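Local coordinates for PUM-HD domain-containing protein (PDB 7CGF), which binds RNA through its Pumilio homology domain and probably recognises sites in mRNA 3' untranslated regions, at residues E132-I146 and K165-T177. The protein carries 2 engineered substitutions. Residues are numbered along the deposited sequence; the frame is centred on the assembly and turned at random.
Sequences EPLQIKILSQIRHVI and KVSPQYVQFIVDT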
loop_
_atom_site.group_PDB
_atom_site.type_symbol
_atom_site.label_atom_id
_atom_site.label_comp_id
_atom_site.label_asym_id
_atom_site.label_seq_id
_atom_site.Cartn_x
_atom_site.Cartn_y
_atom_site.Cartn_z
ATOM N N GLU A 132 -0.816 2.494 -22.109
ATOM C CA GLU A 132 -0.205 1.212 -21.769
ATOM C C GLU A 132 1.128 0.943 -22.468
ATOM O O GLU A 132 2.051 0.456 -21.793
ATOM C CB GLU A 132 -1.211 0.094 -22.048
ATOM C CG GLU A 132 -0.769 -1.262 -21.569
ATOM C CD GLU A 132 -1.830 -2.291 -21.836
ATOM O OE1 GLU A 132 -1.877 -2.813 -22.978
ATOM O OE2 GLU A 132 -2.636 -2.532 -20.922
ATOM N N PRO A 133 1.305 1.205 -23.774
ATOM C CA PRO A 133 2.632 1.004 -24.378
ATOM C C PRO A 133 3.757 1.756 -23.691
ATOM O O PRO A 133 4.874 1.241 -23.598
ATOM C CB PRO A 133 2.424 1.502 -25.818
ATOM C CG PRO A 133 0.997 1.206 -26.080
ATOM C CD PRO A 133 0.294 1.529 -24.801
ATOM N N LEU A 134 3.505 2.982 -23.234
ATOM C CA LEU A 134 4.542 3.711 -22.521
ATOM C C LEU A 134 4.743 3.158 -21.113
ATOM O O LEU A 134 5.874 3.138 -20.614
ATOM C CB LEU A 134 4.190 5.198 -22.472
ATOM C CG LEU A 134 4.201 5.894 -23.837
ATOM C CD1 LEU A 134 3.864 7.361 -23.693
ATOM C CD2 LEU A 134 5.558 5.716 -24.497
ATOM N N GLN A 135 3.672 2.723 -20.454
ATOM C CA GLN A 135 3.840 2.046 -19.168
ATOM C C GLN A 135 4.743 0.828 -19.307
ATOM O O GLN A 135 5.649 0.615 -18.497
ATOM C CB GLN A 135 2.488 1.618 -18.609
ATOM C CG GLN A 135 1.566 2.724 -18.163
ATOM C CD GLN A 135 0.208 2.168 -17.766
ATOM O OE1 GLN A 135 -0.344 1.304 -18.457
ATOM N NE2 GLN A 135 -0.322 2.625 -16.636
ATOM N N ILE A 136 4.488 0.003 -20.323
ATOM C CA ILE A 136 5.287 -1.202 -20.532
ATOM C C ILE A 136 6.747 -0.846 -20.767
ATOM O O ILE A 136 7.661 -1.547 -20.309
ATOM C CB ILE A 136 4.706 -2.016 -21.705
ATOM C CG1 ILE A 136 3.327 -2.560 -21.348
ATOM C CG2 ILE A 136 5.636 -3.147 -22.084
ATOM C CD1 ILE A 136 2.593 -3.165 -22.538
ATOM N N LYS A 137 6.997 0.257 -21.482
ATOM C CA LYS A 137 8.364 0.693 -21.728
ATOM C C LYS A 137 9.076 1.031 -20.423
ATOM O O LYS A 137 10.230 0.636 -20.212
ATOM C CB LYS A 137 8.348 1.891 -22.686
ATOM C CG LYS A 137 9.714 2.306 -23.186
ATOM C CD LYS A 137 9.631 3.362 -24.292
ATOM C CE LYS A 137 11.022 3.906 -24.588
ATOM N NZ LYS A 137 11.029 4.971 -25.625
ATOM N N ILE A 138 8.395 1.740 -19.521
ATOM C CA ILE A 138 8.979 2.041 -18.212
ATOM C C ILE A 138 9.239 0.756 -17.431
ATOM O O ILE A 138 10.312 0.579 -16.835
ATOM C CB ILE A 138 8.073 3.009 -17.431
ATOM C CG1 ILE A 138 8.103 4.382 -18.105
ATOM C CG2 ILE A 138 8.514 3.107 -15.968
ATOM C CD1 ILE A 138 7.261 5.414 -17.381
ATOM N N LEU A 139 8.262 -0.153 -17.406
ATOM C CA LEU A 139 8.427 -1.388 -16.644
ATOM C C LEU A 139 9.568 -2.233 -17.187
ATOM O O LEU A 139 10.235 -2.940 -16.422
ATOM C CB LEU A 139 7.133 -2.200 -16.657
ATOM C CG LEU A 139 5.970 -1.607 -15.869
ATOM C CD1 LEU A 139 4.777 -2.555 -15.854
ATOM C CD2 LEU A 139 6.435 -1.280 -14.469
ATOM N N SER A 140 9.815 -2.166 -18.499
ATOM C CA SER A 140 10.905 -2.936 -19.092
ATOM C C SER A 140 12.256 -2.555 -18.492
ATOM O O SER A 140 13.182 -3.375 -18.470
ATOM C CB SER A 140 10.905 -2.753 -20.612
ATOM O OG SER A 140 11.561 -1.543 -20.972
ATOM N N GLN A 141 12.380 -1.328 -17.985
ATOM C CA GLN A 141 13.579 -0.909 -17.267
ATOM C C GLN A 141 13.527 -1.310 -15.798
ATOM O O GLN A 141 14.541 -1.730 -15.229
ATOM C CB GLN A 141 13.753 0.604 -17.399
ATOM C CG GLN A 141 14.285 1.016 -18.754
ATOM C CD GLN A 141 15.779 0.769 -18.858
ATOM O OE1 GLN A 141 16.232 -0.370 -18.869
ATOM N NE2 GLN A 141 16.559 1.849 -18.909
ATOM N N ILE A 142 12.356 -1.176 -15.168
ATOM C CA ILE A 142 12.173 -1.635 -13.791
ATOM C C ILE A 142 12.542 -3.107 -13.666
ATOM O O ILE A 142 13.026 -3.548 -12.611
ATOM C CB ILE A 142 10.720 -1.350 -13.339
ATOM C CG1 ILE A 142 10.479 0.166 -13.261
ATOM C CG2 ILE A 142 10.412 -1.991 -11.999
ATOM C CD1 ILE A 142 11.311 0.870 -12.223
ATOM N N ARG A 143 12.357 -3.872 -14.750
ATOM C CA ARG A 143 12.700 -5.294 -14.787
ATOM C C ARG A 143 14.117 -5.547 -14.286
ATOM O O ARG A 143 14.381 -6.545 -13.599
ATOM C CB ARG A 143 12.563 -5.803 -16.225
ATOM C CG ARG A 143 11.570 -6.911 -16.440
ATOM C CD ARG A 143 11.495 -7.271 -17.920
ATOM N NE ARG A 143 10.105 -7.322 -18.366
ATOM C CZ ARG A 143 9.351 -8.414 -18.305
ATOM N NH1 ARG A 143 8.085 -8.377 -18.714
ATOM N NH2 ARG A 143 9.871 -9.542 -17.835
ATOM N N HIS A 144 15.041 -4.646 -14.618
ATOM C CA HIS A 144 16.454 -4.856 -14.327
ATOM C C HIS A 144 16.791 -4.720 -12.852
ATOM O O HIS A 144 17.867 -5.175 -12.441
ATOM C CB HIS A 144 17.304 -3.872 -15.134
ATOM C CG HIS A 144 17.094 -3.985 -16.604
ATOM N ND1 HIS A 144 16.831 -2.898 -17.409
ATOM C CD2 HIS A 144 17.078 -5.068 -17.415
ATOM C CE1 HIS A 144 16.680 -3.304 -18.656
ATOM N NE2 HIS A 144 16.815 -4.618 -18.684
ATOM N N VAL A 145 15.922 -4.093 -12.057
ATOM C CA VAL A 145 16.215 -3.828 -10.653
ATOM C C VAL A 145 15.050 -4.214 -9.746
ATOM O O VAL A 145 14.967 -3.729 -8.617
ATOM C CB VAL A 145 16.588 -2.342 -10.438
ATOM C CG1 VAL A 145 17.935 -2.017 -11.085
ATOM C CG2 VAL A 145 15.509 -1.423 -11.035
ATOM N N ILE A 146 14.191 -5.142 -10.185
ATOM C CA ILE A 146 12.892 -5.316 -9.525
ATOM C C ILE A 146 13.014 -5.852 -8.085
ATOM O O ILE A 146 12.285 -5.392 -7.199
ATOM C CB ILE A 146 11.961 -6.175 -10.408
ATOM C CG1 ILE A 146 10.584 -6.368 -9.761
ATOM C CG2 ILE A 146 12.608 -7.515 -10.758
ATOM C CD1 ILE A 146 9.824 -5.074 -9.434
ATOM N N LYS A 165 -1.926 0.197 -11.833
ATOM C CA LYS A 165 -2.318 0.915 -13.047
ATOM C C LYS A 165 -2.053 0.162 -14.341
ATOM O O LYS A 165 -2.450 0.644 -15.408
ATOM C CB LYS A 165 -1.589 2.269 -13.124
ATOM C CG LYS A 165 -1.875 3.191 -11.983
ATOM C CD LYS A 165 -3.322 3.626 -11.945
ATOM C CE LYS A 165 -3.705 4.383 -13.212
ATOM N NZ LYS A 165 -4.924 5.219 -12.987
ATOM N N VAL A 166 -1.384 -0.981 -14.296
ATOM C CA VAL A 166 -1.021 -1.714 -15.502
ATOM C C VAL A 166 -1.748 -3.053 -15.502
ATOM O O VAL A 166 -1.896 -3.696 -14.455
ATOM C CB VAL A 166 0.502 -1.911 -15.595
ATOM C CG1 VAL A 166 0.878 -2.597 -16.889
ATOM C CG2 VAL A 166 1.216 -0.561 -15.477
ATOM N N SER A 167 -2.216 -3.468 -16.677
ATOM C CA SER A 167 -2.953 -4.722 -16.758
ATOM C C SER A 167 -2.129 -5.871 -16.186
ATOM O O SER A 167 -0.916 -5.943 -16.417
ATOM C CB SER A 167 -3.333 -5.034 -18.203
ATOM O OG SER A 167 -4.116 -3.980 -18.723
ATOM N N PRO A 168 -2.766 -6.800 -15.474
ATOM C CA PRO A 168 -2.030 -7.879 -14.778
ATOM C C PRO A 168 -1.022 -8.640 -15.625
ATOM O O PRO A 168 0.064 -8.972 -15.127
ATOM C CB PRO A 168 -3.162 -8.803 -14.313
ATOM C CG PRO A 168 -4.319 -7.889 -14.124
ATOM C CD PRO A 168 -4.202 -6.809 -15.152
ATOM N N GLN A 169 -1.333 -8.930 -16.889
ATOM C CA GLN A 169 -0.395 -9.712 -17.684
ATOM C C GLN A 169 0.958 -9.028 -17.804
ATOM O O GLN A 169 1.973 -9.709 -17.982
ATOM C CB GLN A 169 -0.969 -9.990 -19.077
ATOM C CG GLN A 169 -1.114 -8.759 -19.948
ATOM C CD GLN A 169 -1.582 -9.091 -21.354
ATOM O OE1 GLN A 169 -2.716 -8.793 -21.723
ATOM N NE2 GLN A 169 -0.708 -9.699 -22.145
ATOM N N TYR A 170 1.008 -7.702 -17.680
ATOM C CA TYR A 170 2.255 -6.971 -17.843
ATOM C C TYR A 170 3.006 -6.758 -16.531
ATOM O O TYR A 170 4.079 -6.148 -16.549
ATOM C CB TYR A 170 1.994 -5.620 -18.532
ATOM C CG TYR A 170 1.321 -5.784 -19.878
ATOM C CD1 TYR A 170 1.977 -6.420 -20.926
ATOM C CD2 TYR A 170 0.024 -5.324 -20.094
ATOM C CE1 TYR A 170 1.364 -6.587 -22.161
ATOM C CE2 TYR A 170 -0.600 -5.489 -21.326
ATOM C CZ TYR A 170 0.078 -6.119 -22.351
ATOM O OH TYR A 170 -0.535 -6.286 -23.571
ATOM N N VAL A 171 2.486 -7.245 -15.403
ATOM C CA VAL A 171 3.259 -7.273 -14.164
ATOM C C VAL A 171 3.590 -8.694 -13.750
ATOM O O VAL A 171 3.982 -8.926 -12.603
ATOM C CB VAL A 171 2.553 -6.523 -13.021
ATOM C CG1 VAL A 171 2.397 -5.045 -13.383
ATOM C CG2 VAL A 171 1.197 -7.155 -12.697
ATOM N N GLN A 172 3.411 -9.666 -14.652
ATOM C CA GLN A 172 3.829 -11.031 -14.343
ATOM C C GLN A 172 5.284 -11.085 -13.879
ATOM O O GLN A 172 5.613 -11.873 -12.986
ATOM C CB GLN A 172 3.624 -11.931 -15.566
ATOM C CG GLN A 172 3.889 -13.401 -15.273
ATOM C CD GLN A 172 2.940 -13.973 -14.256
ATOM O OE1 GLN A 172 1.723 -13.787 -14.334
ATOM N NE2 GLN A 172 3.489 -14.684 -13.282
ATOM N N PHE A 173 6.155 -10.229 -14.429
ATOM C CA PHE A 173 7.556 -10.256 -14.021
ATOM C C PHE A 173 7.723 -9.877 -12.558
ATOM O O PHE A 173 8.697 -10.298 -11.918
ATOM C CB PHE A 173 8.408 -9.353 -14.923
ATOM C CG PHE A 173 8.327 -7.879 -14.598
ATOM C CD1 PHE A 173 7.323 -7.085 -15.146
ATOM C CD2 PHE A 173 9.272 -7.290 -13.781
ATOM C CE1 PHE A 173 7.256 -5.729 -14.849
ATOM C CE2 PHE A 173 9.215 -5.922 -13.482
ATOM C CZ PHE A 173 8.210 -5.148 -14.021
ATOM N N ILE A 174 6.785 -9.094 -12.006
ATOM C CA ILE A 174 6.819 -8.770 -10.581
ATOM C C ILE A 174 6.352 -9.959 -9.750
ATOM O O ILE A 174 6.940 -10.280 -8.711
ATOM C CB ILE A 174 5.959 -7.517 -10.295
ATOM C CG1 ILE A 174 6.503 -6.310 -11.061
ATOM C CG2 ILE A 174 5.845 -7.274 -8.771
ATOM C CD1 ILE A 174 5.541 -5.092 -11.064
ATOM N N VAL A 175 5.294 -10.633 -10.200
ATOM C CA VAL A 175 4.832 -11.845 -9.529
ATOM C C VAL A 175 5.935 -12.901 -9.534
ATOM O O VAL A 175 6.202 -13.535 -8.508
ATOM C CB VAL A 175 3.541 -12.351 -10.203
ATOM C CG1 VAL A 175 3.097 -13.672 -9.598
ATOM C CG2 VAL A 175 2.416 -11.307 -10.055
ATOM N N ASP A 176 6.608 -13.088 -10.676
ATOM C CA ASP A 176 7.694 -14.070 -10.753
ATOM C C ASP A 176 8.882 -13.676 -9.888
ATOM O O ASP A 176 9.699 -14.538 -9.532
ATOM C CB ASP A 176 8.171 -14.262 -12.202
ATOM C CG ASP A 176 7.102 -14.881 -13.112
ATOM O OD1 ASP A 176 6.109 -15.427 -12.596
ATOM O OD2 ASP A 176 7.273 -14.826 -14.352
ATOM N N THR A 177 9.027 -12.380 -9.580
ATOM C CA THR A 177 10.051 -11.976 -8.619
ATOM C C THR A 177 9.647 -12.350 -7.199
ATOM O O THR A 177 10.469 -12.867 -6.435
ATOM C CB THR A 177 10.313 -10.475 -8.723
ATOM O OG1 THR A 177 10.688 -10.151 -10.051
ATOM C CG2 THR A 177 11.475 -10.072 -7.782
HETATM O O HOH W 1 5.456 -9.393 -17.326
#
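Phe173 CG lies between its own backbone N and carbonyl carbon (chi1 79°), which turns the ring toward helix 132-142, against Arg143 and Leu139. Arg143 CG lies over one face, 4.0 Å from the ring centroid. The arginine chain then bends at chi3, and its guanidinium settles over Phe173 CB, the two flat groups 32° apart. A water links Phe173 N to Arg143 NH1, weakly on the arginine side. Ile142 CG2 meets the ring at its edge, 4.3 Å from Phe173 CZ. Ile146 CD1 packs on Ile174 CG1 at 3.9 Å.

At the other end, Ile136 CD1 sits over the centre of the Tyr170 ring, 12° off its normal, in a CH-pi contact. Gln169 CG covers the opposite face. The extended Glu132 chain crosses Tyr170 at about a right angle, with OE1 3.4 Å from Tyr170 CE2. Glu132 OE2 accepts a hydrogen bond from Ser167 OG at 3.0 Å. An alanine in place of Tyr170 is likely to leave Ile136 CD1 without its aromatic platform and the Glu132 carboxylate less confined. Gln135 NE2 donates to Lys165 O from above the carbonyl plane (3.2 Å) and also bonds Leu127 O.

Leu139 and Val166 meet tip to tip. Helix 155-165 packs against the same side chains: Ala162 touches Leu139, and Val159 touches Ile146 and Ile174. Helices 132-142 and 172-178 thus pack side by side in the Pumilio homology domain, with helices 146-150 and 155-165 between them in sequence.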